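Local structure of flavin-containing monooxygenase (Allium sativum, 6WPU) at residues Val277-His280 with Asp281-Val285; Ser226-Asp229 with Ile230-Val234; Ser84-Lys87 with Ser88-Thr91. The protein probably oxygenates the sulfur of S-allyl-L-cysteine to its sulfoxide, as an FAD-dependent monooxygenase of garlic. All coordinates share one frame; numbering follows the deposited sequence.

Contact 1 of 3, residues Val277-His280 with Asp281-Val285; sequences VVFH and DGCSV
F279 turns an edge of its ring to the returning arm of a β-hairpin: the carbonyl oxygen of C283 lies near the ring plane, 3.4 Å from F279 CD1, and CG1 of V285 approaches F279 CE1 at 4.2 Å, also at the edge. F279 CG stands anti to the carbonyl carbon (chi1 -66°), and the bond from F279 N to C283 O (2.8 Å, 171°) brings that oxygen beside the ring. One ring face takes V277 CG1, near the rim, and F279 also stacks on H265 of strand 262-271. C283 SG stands obliquely, 5.5 Å from the F279 ring centroid. V278 and S284 form a non-hydrogen-bonded pair on one face of the sheet, CG2 of V278 resting 3.8 Å from S284 OG. V277 and V285, the neighbouring hydrogen-bonded pair, point to the other face. At the tip, a type I turn from F279 to G282 is closed by G282 N donating to F279 O over 2.9 Å, from above the carbonyl plane. D281 adds an Asx turn: its OD1 takes the amide of C283 at 3.0 Å, while OD2 accepts from H265 and T252. The positive phi of G282 would jam a side chain against the preceding carbonyl. The aspartate carboxylate, gripped through both oxygens, thus ties the hairpin tip to the adjoining strand and loop, and the polar turn gives way to a mainly apolar cluster round F279.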
loop_
_atom_site.group_PDB
_atom_site.type_symbol
_atom_site.label_atom_id
_atom_site.label_comp_id
_atom_site.label_asym_id
_atom_site.label_seq_id
_atom_site.Cartn_x
_atom_site.Cartn_y
_atom_site.Cartn_z
ATOM N N VAL A 277 16.577 14.312 23.294
ATOM C CA VAL A 277 16.756 14.225 21.849
ATOM C C VAL A 277 17.056 15.628 21.336
ATOM O O VAL A 277 16.320 16.572 21.642
ATOM C CB VAL A 277 15.514 13.642 21.155
ATOM C CG1 VAL A 277 15.697 13.640 19.639
ATOM C CG2 VAL A 277 15.227 12.230 21.672
ATOM N N VAL A 278 18.145 15.768 20.579
ATOM C CA VAL A 278 18.561 17.055 20.026
ATOM C C VAL A 278 18.298 17.024 18.528
ATOM O O VAL A 278 18.683 16.070 17.842
ATOM C CB VAL A 278 20.037 17.355 20.327
ATOM C CG1 VAL A 278 20.380 18.814 19.981
ATOM C CG2 VAL A 278 20.342 17.063 21.775
ATOM N N PHE A 279 17.595 18.030 18.035
ATOM C CA PHE A 279 17.325 18.120 16.612
ATOM C C PHE A 279 18.395 18.982 15.949
ATOM O O PHE A 279 19.134 19.713 16.614
ATOM C CB PHE A 279 15.924 18.683 16.364
ATOM C CG PHE A 279 14.820 17.780 16.843
ATOM C CD1 PHE A 279 14.284 17.931 18.110
ATOM C CD2 PHE A 279 14.333 16.759 16.025
ATOM C CE1 PHE A 279 13.274 17.089 18.562
ATOM C CE2 PHE A 279 13.333 15.926 16.469
ATOM C CZ PHE A 279 12.800 16.090 17.748
ATOM N N HIS A 280 18.497 18.862 14.626
ATOM C CA HIS A 280 19.495 19.647 13.905
ATOM C C HIS A 280 19.287 21.142 14.099
ATOM O O HIS A 280 20.262 21.900 14.132
ATOM C CB HIS A 280 19.475 19.308 12.420
ATOM C CG HIS A 280 20.224 20.296 11.580
ATOM N ND1 HIS A 280 21.592 20.249 11.419
ATOM C CD2 HIS A 280 19.799 21.371 10.877
ATOM C CE1 HIS A 280 21.978 21.246 10.642
ATOM N NE2 HIS A 280 20.909 21.943 10.302
ATOM N N ASP A 281 18.034 21.590 14.228
ATOM C CA ASP A 281 17.799 23.015 14.480
ATOM C C ASP A 281 18.184 23.451 15.889
ATOM O O ASP A 281 17.929 24.597 16.265
ATOM C CB ASP A 281 16.335 23.373 14.210
ATOM C CG ASP A 281 15.359 22.424 14.892
ATOM O OD1 ASP A 281 15.537 22.136 16.096
ATOM O OD2 ASP A 281 14.398 21.984 14.217
ATOM N N GLY A 282 18.794 22.615 16.719
ATOM C CA GLY A 282 19.183 23.026 18.047
ATOM C C GLY A 282 18.179 22.717 19.138
ATOM O O GLY A 282 18.538 22.771 20.319
ATOM N N CYS A 283 16.934 22.406 18.790
ATOM C CA CYS A 283 15.939 22.107 19.810
ATOM C C CYS A 283 16.294 20.812 20.541
ATOM O O CYS A 283 16.567 19.779 19.919
ATOM C CB CYS A 283 14.552 22.013 19.177
ATOM S SG CYS A 283 13.236 21.447 20.303
ATOM N N SER A 284 16.309 20.878 21.869
ATOM C CA SER A 284 16.598 19.736 22.727
ATOM C C SER A 284 15.410 19.515 23.648
ATOM O O SER A 284 14.905 20.469 24.253
ATOM C CB SER A 284 17.868 19.975 23.549
ATOM O OG SER A 284 18.187 18.850 24.347
ATOM N N VAL A 285 14.967 18.267 23.771
ATOM C CA VAL A 285 13.803 17.987 24.601
ATOM C C VAL A 285 13.914 16.575 25.173
ATOM O O VAL A 285 14.473 15.671 24.546
ATOM C CB VAL A 285 12.503 18.203 23.782
ATOM C CG1 VAL A 285 12.348 17.133 22.692
ATOM C CG2 VAL A 285 11.278 18.272 24.703
#

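Contact 2 of 3, residues Ser226-Asp229 with Ile230-Val234. With SO4 (sulfate ion), chain D.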
loop_
_atom_site.group_PDB
_atom_site.type_symbol
_atom_site.label_atom_id
_atom_site.label_comp_id
_atom_site.label_asym_id
_atom_site.label_seq_id
_atom_site.Cartn_x
_atom_site.Cartn_y
_atom_site.Cartn_z
ATOM N N SER A 226 1.223 10.981 5.988
ATOM C CA SER A 226 0.828 10.000 6.988
ATOM C C SER A 226 1.454 10.310 8.356
ATOM O O SER A 226 0.784 10.222 9.399
ATOM C CB SER A 226 1.227 8.612 6.493
ATOM O OG SER A 226 1.023 7.626 7.493
ATOM N N ALA A 227 2.739 10.675 8.376
ATOM C CA ALA A 227 3.372 11.002 9.648
ATOM C C ALA A 227 2.709 12.220 10.281
ATOM O O ALA A 227 2.541 12.280 11.506
ATOM C CB ALA A 227 4.870 11.224 9.453
ATOM N N VAL A 228 2.276 13.178 9.459
ATOM C CA VAL A 228 1.582 14.337 10.005
ATOM C C VAL A 228 0.224 13.936 10.580
ATOM O O VAL A 228 -0.191 14.449 11.625
ATOM C CB VAL A 228 1.456 15.434 8.932
ATOM C CG1 VAL A 228 0.801 16.663 9.512
ATOM C CG2 VAL A 228 2.826 15.789 8.386
ATOM N N ASP A 229 -0.490 13.019 9.908
ATOM C CA ASP A 229 -1.766 12.518 10.421
ATOM C C ASP A 229 -1.602 11.898 11.806
ATOM O O ASP A 229 -2.394 12.155 12.721
ATOM C CB ASP A 229 -2.359 11.460 9.465
ATOM C CG ASP A 229 -3.079 12.059 8.275
ATOM O OD1 ASP A 229 -3.541 13.217 8.353
ATOM O OD2 ASP A 229 -3.191 11.353 7.246
ATOM N N ILE A 230 -0.611 11.025 11.959
ATOM C CA ILE A 230 -0.417 10.374 13.244
ATOM C C ILE A 230 -0.029 11.397 14.302
ATOM O O ILE A 230 -0.560 11.381 15.422
ATOM C CB ILE A 230 0.624 9.252 13.111
ATOM C CG1 ILE A 230 0.019 8.097 12.304
ATOM C CG2 ILE A 230 1.086 8.801 14.497
ATOM C CD1 ILE A 230 0.883 6.863 12.238
ATOM N N SER A 231 0.877 12.323 13.949
ATOM C CA SER A 231 1.270 13.397 14.863
ATOM C C SER A 231 0.059 14.167 15.363
ATOM O O SER A 231 -0.070 14.430 16.567
ATOM C CB SER A 231 2.244 14.350 14.172
ATOM O OG SER A 231 3.396 13.648 13.750
ATOM N N ARG A 232 -0.837 14.554 14.448
ATOM C CA ARG A 232 -2.020 15.296 14.875
ATOM C C ARG A 232 -2.908 14.440 15.772
ATOM O O ARG A 232 -3.478 14.941 16.752
ATOM C CB ARG A 232 -2.792 15.798 13.654
ATOM C CG ARG A 232 -2.046 16.882 12.884
ATOM C CD ARG A 232 -2.942 17.609 11.898
ATOM N NE ARG A 232 -3.501 16.688 10.924
ATOM C CZ ARG A 232 -4.780 16.340 10.872
ATOM N NH1 ARG A 232 -5.656 16.864 11.729
ATOM N NH2 ARG A 232 -5.183 15.474 9.954
ATOM N N ASP A 233 -3.019 13.142 15.462
ATOM C CA ASP A 233 -3.794 12.232 16.298
ATOM C C ASP A 233 -3.188 12.135 17.693
ATOM O O ASP A 233 -3.892 12.286 18.694
ATOM C CB ASP A 233 -3.862 10.852 15.632
ATOM C CG ASP A 233 -5.034 10.019 16.116
ATOM O OD1 ASP A 233 -6.182 10.525 16.119
ATOM O OD2 ASP A 233 -4.820 8.841 16.468
ATOM N N VAL A 234 -1.873 11.901 17.766
ATOM C CA VAL A 234 -1.167 11.815 19.043
ATOM C C VAL A 234 -1.268 13.134 19.802
ATOM O O VAL A 234 -1.413 13.153 21.032
ATOM C CB VAL A 234 0.300 11.401 18.797
ATOM C CG1 VAL A 234 1.149 11.564 20.055
ATOM C CG2 VAL A 234 0.360 9.959 18.306
HETATM S S SO4 D . -8.749 15.191 10.261
HETATM O O1 SO4 D . -8.445 15.837 11.540
HETATM O O2 SO4 D . -9.075 16.225 9.281
HETATM O O3 SO4 D . -7.580 14.462 9.782
HETATM O O4 SO4 D . -9.850 14.238 10.436
#
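D229 and R232, one helical turn apart, run side by side on a charged side of helix 225-234. D229 OD1 is shared with R437, its stronger partner, and meets R232 NH2 at 3.2 Å in a salt bridge, nearly along the carboxylate C-O axis, although carboxylate and guanidinium planes stand 70° apart. A bend in the R232 chain at chi3 (-60°) turns the guanidinium toward D229 and a sulfate ion, probably from the crystallisation liquor, to which it presents an edge: NH1 donates to sulfate O1 at 3.0 Å and NH2 to O3 at 2.6 Å. Y259 bonds to R232 NH1, and R232 CG passes 3.3 Å from V228 O. I230 CG1 lies 3.7 Å from S226 O, with its side chain against I220 of strand 217-221. S231 folds its buried hydroxyl back to A227 O (2.8 Å), which also accepts the amide of S231 from the opposite face of its plane. I230 and S231 thus face strands 217-221 and 240-244 of a β-α-β unit, while D229 and R232 hold the charged side. There R232 NE is buried without a partner, and D229 and the sulfate would probably offset part of the arginines' positive charge.

Contact 3 of 3, residues Ser84-Lys87 with Ser88-Thr91; sequences SLYK and SLRT. With FAD (flavin-adenine dinucleotide), chain B; SO4 (sulfate ion), chain D.
L89 lies across the ring of Y86 at about a right angle, its CB over one face and 3.9 Å from the ring centroid in a CH-π contact. L89 CD1 lies on the same side, past the rim, 3.6 Å from Y86 CE1. It also meets L85 CD2 at 3.8 Å and the flavin's benzenoid atom C6 at 3.8 Å, so a single methyl joins tyrosine, leucine and cofactor. At the ring edge, in plane, sits S88 OG, 3.6 Å from Y86 CD2 and probably hydrogen-bonded to D233 of helix 225-234. The tyrosine CG stands between its own N and carbonyl carbon (chi1 48°), which brings the ring back over L89. Behind these side chains a type I turn from Y86 to L89 is closed by L89 N donating to Y86 O at 3.1 Å, and a water bonds to L89 O at 2.7 Å. Replacing Y86 by an alanine would probably remove the ring face under L89 CB and open a gap between the loop and helix 225-234. Farther along, T91 CA approaches the flavin O4 at 3.1 Å, while R90 turns to the sulfate and D438. The chemistry is therefore divided: L89 puts an apolar methyl beside flavin C6, while polar bonds behind it tie the loop to the surrounding protein.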
loop_
_atom_site.group_PDB
_atom_site.type_symbol
_atom_site.label_atom_id
_atom_site.label_comp_id
_atom_site.label_asym_id
_atom_site.label_seq_id
_atom_site.Cartn_x
_atom_site.Cartn_y
_atom_site.Cartn_z
ATOM N N SER A 84 -1.953 -1.987 9.449
ATOM C CA SER A 84 -1.310 -0.829 10.060
ATOM C C SER A 84 -2.274 0.315 10.361
ATOM O O SER A 84 -1.819 1.387 10.766
ATOM C CB SER A 84 -0.201 -0.294 9.140
ATOM O OG SER A 84 0.697 -1.334 8.794
ATOM N N LEU A 85 -3.578 0.150 10.138
ATOM C CA LEU A 85 -4.484 1.279 10.324
ATOM C C LEU A 85 -4.573 1.655 11.795
ATOM O O LEU A 85 -4.609 0.781 12.663
ATOM C CB LEU A 85 -5.885 0.949 9.833
ATOM C CG LEU A 85 -6.164 0.613 8.377
ATOM C CD1 LEU A 85 -7.653 0.237 8.232
ATOM C CD2 LEU A 85 -5.805 1.766 7.490
ATOM N N TYR A 86 -4.639 2.956 12.074
ATOM C CA TYR A 86 -4.983 3.413 13.417
ATOM C C TYR A 86 -6.465 3.769 13.454
ATOM O O TYR A 86 -7.117 3.915 12.415
ATOM C CB TYR A 86 -4.108 4.599 13.853
ATOM C CG TYR A 86 -3.987 5.706 12.826
ATOM C CD1 TYR A 86 -3.007 5.651 11.827
ATOM C CD2 TYR A 86 -4.837 6.810 12.860
ATOM C CE1 TYR A 86 -2.905 6.648 10.874
ATOM C CE2 TYR A 86 -4.725 7.834 11.917
ATOM C CZ TYR A 86 -3.764 7.736 10.929
ATOM O OH TYR A 86 -3.644 8.724 9.995
ATOM N N LYS A 87 -7.006 3.889 14.667
ATOM C CA LYS A 87 -8.460 3.846 14.806
ATOM C C LYS A 87 -9.144 5.034 14.128
ATOM O O LYS A 87 -10.220 4.881 13.539
ATOM C CB LYS A 87 -8.848 3.772 16.281
ATOM C CG LYS A 87 -10.362 3.700 16.513
ATOM C CD LYS A 87 -10.663 3.436 17.992
ATOM C CE LYS A 87 -12.138 3.542 18.329
ATOM N NZ LYS A 87 -12.548 4.965 18.572
ATOM N N SER A 88 -8.550 6.221 14.201
ATOM C CA SER A 88 -9.207 7.403 13.644
ATOM C C SER A 88 -8.923 7.616 12.160
ATOM O O SER A 88 -9.398 8.608 11.599
ATOM C CB SER A 88 -8.796 8.663 14.414
ATOM O OG SER A 88 -7.411 8.876 14.255
ATOM N N LEU A 89 -8.180 6.717 11.509
ATOM C CA LEU A 89 -7.728 6.973 10.148
ATOM C C LEU A 89 -8.905 7.256 9.219
ATOM O O LEU A 89 -9.918 6.556 9.242
ATOM C CB LEU A 89 -6.912 5.792 9.620
ATOM C CG LEU A 89 -6.348 5.988 8.207
ATOM C CD1 LEU A 89 -4.920 5.433 8.087
ATOM C CD2 LEU A 89 -7.292 5.374 7.106
ATOM N N ARG A 90 -8.765 8.320 8.436
ATOM C CA ARG A 90 -9.597 8.650 7.291
ATOM C C ARG A 90 -8.759 8.572 6.016
ATOM O O ARG A 90 -7.524 8.628 6.058
ATOM C CB ARG A 90 -10.199 10.054 7.431
ATOM C CG ARG A 90 -11.117 10.237 8.622
ATOM C CD ARG A 90 -11.398 11.709 8.880
ATOM N NE ARG A 90 -12.202 12.304 7.821
ATOM C CZ ARG A 90 -12.540 13.585 7.767
ATOM N NH1 ARG A 90 -12.129 14.423 8.722
ATOM N NH2 ARG A 90 -13.278 14.034 6.748
ATOM N N THR A 91 -9.439 8.425 4.872
ATOM C CA THR A 91 -8.720 8.323 3.606
ATOM C C THR A 91 -7.935 9.607 3.355
ATOM O O THR A 91 -8.345 10.698 3.764
ATOM C CB THR A 91 -9.682 8.041 2.429
ATOM O OG1 THR A 91 -10.514 9.184 2.149
ATOM C CG2 THR A 91 -10.569 6.845 2.728
HETATM P PA FAD B . -3.355 -5.550 1.565
HETATM O O1A FAD B . -4.516 -4.640 1.970
HETATM O O2A FAD B . -2.193 -5.688 2.415
HETATM O O5B FAD B . -3.778 -6.995 1.419
HETATM C C5B FAD B . -2.945 -8.138 1.259
HETATM C C4B FAD B . -3.688 -9.421 1.695
HETATM O O4B FAD B . -2.972 -10.602 1.458
HETATM C C3B FAD B . -4.061 -9.414 3.153
HETATM O O3B FAD B . -5.413 -9.692 3.321
HETATM C C2B FAD B . -3.238 -10.496 3.756
HETATM O O2B FAD B . -3.847 -11.116 4.831
HETATM C C1B FAD B . -3.086 -11.425 2.587
HETATM N N9A FAD B . -1.907 -12.259 2.647
HETATM C C8A FAD B . -0.616 -11.818 2.911
HETATM N N7A FAD B . 0.229 -12.856 2.892
HETATM C C5A FAD B . -0.481 -14.031 2.636
HETATM C C6A FAD B . -0.139 -15.377 2.517
HETATM N N6A FAD B . 1.228 -15.820 2.659
HETATM N N1A FAD B . -1.092 -16.284 2.237
HETATM C C2A FAD B . -2.395 -15.928 2.097
HETATM N N3A FAD B . -2.778 -14.634 2.209
HETATM C C4A FAD B . -1.853 -13.672 2.477
HETATM N N1 FAD B . -5.135 3.732 -0.390
HETATM C C2 FAD B . -6.281 4.521 -0.760
HETATM O O2 FAD B . -6.891 4.319 -1.949
HETATM N N3 FAD B . -6.707 5.559 0.038
HETATM C C4 FAD B . -6.090 5.804 1.247
HETATM O O4 FAD B . -6.496 6.809 2.063
HETATM C C4X FAD B . -5.071 4.877 1.776
HETATM N N5 FAD B . -4.630 4.993 3.088
HETATM C C5X FAD B . -3.699 4.080 3.574
HETATM C C6 FAD B . -3.244 4.205 4.895
HETATM C C7 FAD B . -2.324 3.283 5.383
HETATM C C7M FAD B . -1.835 3.432 6.799
HETATM C C8 FAD B . -1.854 2.252 4.573
HETATM C C8M FAD B . -0.857 1.254 5.068
HETATM C C9 FAD B . -2.303 2.128 3.254
HETATM C C9A FAD B . -3.223 3.039 2.755
HETATM N N10 FAD B . -3.698 2.901 1.406
HETATM C C10 FAD B . -4.633 3.816 0.905
HETATM C "C1'" FAD B . -3.166 1.840 0.536
HETATM C "C2'" FAD B . -3.672 0.422 0.693
HETATM O "O2'" FAD B . -2.596 -0.408 0.844
HETATM C "C3'" FAD B . -4.348 0.088 -0.617
HETATM O "O3'" FAD B . -5.500 0.837 -0.563
HETATM C "C4'" FAD B . -4.724 -1.376 -0.815
HETATM O "O4'" FAD B . -5.379 -1.793 0.326
HETATM C "C5'" FAD B . -3.585 -2.335 -1.176
HETATM O "O5'" FAD B . -4.152 -3.588 -0.922
HETATM P P FAD B . -3.531 -5.032 -1.120
HETATM O O1P FAD B . -4.632 -6.089 -1.512
HETATM O O2P FAD B . -2.309 -4.811 -2.097
HETATM O O3P FAD B . -2.668 -5.230 0.267
HETATM S S SO4 D . -8.749 15.191 10.261
HETATM O O1 SO4 D . -8.445 15.837 11.540
HETATM O O2 SO4 D . -9.075 16.225 9.281
HETATM O O3 SO4 D . -7.580 14.462 9.782
HETATM O O4 SO4 D . -9.850 14.238 10.436
HETATM O O HOH W 1 -11.871 6.380 11.101
#

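How the contacts relate
Contacts 2 and 3 adjoin, their centres 10 Å apart. The probable bond between D233 OD1 and S88 OG spans 2.8 Å, and Y86 OH packs 3.1 Å from D229 CB, so the loop beside the flavin leans on helix 225-234. A sulfate, probably from the crystallisation liquor, is bound by both, through R232 in contact 2 and R90 in contact 3. Contact 3 supplies L89 and T91 to the FAD pocket; contact 2 stands just behind, the S226 side chain about 5 Å from the cofactor. Contact 1 is remote, its centre 20 Å from that of contact 2 and 29 Å from that of contact 3, yet its hairpin shares a mixed sheet with strands 217-221 and 240-244.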